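CG8862 (Drosophila melanogaster, PDB 3ISM) probably cuts DNA and RNA as a magnesium-dependent, non-specific endonuclease of mitochondria, and is held here in a complex with its protein inhibitor EndoGI. Local coordinates at residues His32-Ser35 / Val40-Tyr43. Sequence-based numbering, arbitrary orientation.
Sequences HVRS and VLSY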
loop_
_atom_site.group_PDB
_atom_site.type_symbol
_atom_site.label_atom_id
_atom_site.label_comp_id
_atom_site.label_asym_id
_atom_site.label_seq_id
_atom_site.Cartn_x
_atom_site.Cartn_y
_atom_site.Cartn_z
ATOM N N HIS B 32 -3.550 -12.940 -4.471
ATOM C CA HIS B 32 -4.343 -13.699 -3.509
ATOM C C HIS B 32 -5.816 -13.751 -3.951
ATOM O O HIS B 32 -6.725 -13.329 -3.214
ATOM C CB HIS B 32 -4.192 -13.043 -2.129
ATOM C CG HIS B 32 -4.234 -14.005 -0.989
ATOM N ND1 HIS B 32 -3.177 -14.838 -0.678
ATOM C CD2 HIS B 32 -5.201 -14.262 -0.079
ATOM C CE1 HIS B 32 -3.503 -15.579 0.365
ATOM N NE2 HIS B 32 -4.717 -15.232 0.761
ATOM N N VAL B 33 -6.031 -14.253 -5.165
ATOM C CA VAL B 33 -7.358 -14.252 -5.798
ATOM C C VAL B 33 -8.162 -15.463 -5.354
ATOM O O VAL B 33 -7.697 -16.606 -5.468
ATOM C CB VAL B 33 -7.286 -14.206 -7.349
ATOM C CG1 VAL B 33 -8.685 -14.377 -7.962
ATOM C CG2 VAL B 33 -6.676 -12.892 -7.822
ATOM N N ARG B 34 -9.362 -15.196 -4.841
ATOM C CA ARG B 34 -10.224 -16.241 -4.307
ATOM C C ARG B 34 -11.613 -16.171 -4.923
ATOM O O ARG B 34 -12.147 -15.093 -5.160
ATOM C CB ARG B 34 -10.322 -16.122 -2.787
ATOM C CG ARG B 34 -9.112 -16.681 -2.026
ATOM C CD ARG B 34 -9.222 -16.447 -0.520
ATOM N NE ARG B 34 -10.368 -17.145 0.062
ATOM C CZ ARG B 34 -11.519 -16.564 0.401
ATOM N NH1 ARG B 34 -11.690 -15.258 0.235
ATOM N NH2 ARG B 34 -12.500 -17.290 0.922
ATOM N N SER B 35 -12.196 -17.331 -5.182
ATOM C CA SER B 35 -13.500 -17.412 -5.826
ATOM C C SER B 35 -14.566 -17.857 -4.840
ATOM O O SER B 35 -14.361 -18.808 -4.099
ATOM C CB SER B 35 -13.451 -18.401 -6.996
ATOM O OG SER B 35 -12.371 -18.121 -7.871
ATOM N N VAL B 40 -15.864 -12.821 -7.219
ATOM C CA VAL B 40 -14.430 -13.101 -7.169
ATOM C C VAL B 40 -13.758 -12.039 -6.295
ATOM O O VAL B 40 -14.141 -10.872 -6.328
ATOM C CB VAL B 40 -13.800 -13.164 -8.593
ATOM C CG1 VAL B 40 -12.311 -13.478 -8.525
ATOM C CG2 VAL B 40 -14.505 -14.222 -9.446
ATOM N N LEU B 41 -12.778 -12.454 -5.500
ATOM C CA LEU B 41 -12.142 -11.567 -4.533
ATOM C C LEU B 41 -10.622 -11.655 -4.593
ATOM O O LEU B 41 -10.071 -12.746 -4.542
ATOM C CB LEU B 41 -12.627 -11.923 -3.126
ATOM C CG LEU B 41 -12.066 -11.133 -1.933
ATOM C CD1 LEU B 41 -13.233 -10.668 -1.076
ATOM C CD2 LEU B 41 -11.135 -11.970 -1.104
ATOM N N SER B 42 -9.954 -10.506 -4.680
ATOM C CA SER B 42 -8.514 -10.435 -4.489
ATOM C C SER B 42 -8.292 -9.813 -3.116
ATOM O O SER B 42 -8.797 -8.726 -2.846
ATOM C CB SER B 42 -7.866 -9.602 -5.584
ATOM O OG SER B 42 -6.526 -9.228 -5.280
ATOM N N TYR B 43 -7.589 -10.535 -2.237
ATOM C CA TYR B 43 -7.451 -10.116 -0.839
ATOM C C TYR B 43 -6.104 -9.443 -0.593
ATOM O O TYR B 43 -5.050 -9.964 -1.001
ATOM C CB TYR B 43 -7.591 -11.310 0.110
ATOM C CG TYR B 43 -7.720 -10.914 1.566
ATOM C CD1 TYR B 43 -8.832 -10.184 2.015
ATOM C CD2 TYR B 43 -6.729 -11.246 2.493
ATOM C CE1 TYR B 43 -8.954 -9.815 3.365
ATOM C CE2 TYR B 43 -6.838 -10.880 3.842
ATOM C CZ TYR B 43 -7.962 -10.169 4.266
ATOM O OH TYR B 43 -8.102 -9.823 5.592
#
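L41 O takes the shortest polar bond, 2.6 Å from R34 N, and also receives a CA-H...O contact from V33 CA at 3.3 Å. The return bond, L41 N to R34 O at 2.7 Å, completes the hydrogen-bonded R34/L41 pair; both are nearly straight. Y43 N reaches H32 O at 3.1 Å, lying 42° out of that carbonyl's plane; H32, just before the strand, has a left-handed backbone conformation. Strands 33-35 and 40-44 form an antiparallel beta hairpin at one border of the mixed central sheet of this His-Me finger nuclease, with strand 49-57 on the far side of 40-44. On the face of R34 and L41, in one of the two conformers modelled for R34, the bend at chi3 (63°) sets L41 CD2 at the edge of the guanidinium, in its plane, 3.6 Å from R34 NH1, while NH2 forms a salt bridge with D78. V33, V40 and S42 occupy the other face. There V33 CG1 meets V40 CG1 at 3.8 Å, and S42 OG is hydrogen-bonded to D31 O. The H32 ring presents CD2 to Y43 CB at 3.8 Å, while the tyrosine hydroxyl hydrogen-bonds to F85 O. L41's side chain lies about 10 Å from that of H101, the predicted proton acceptor.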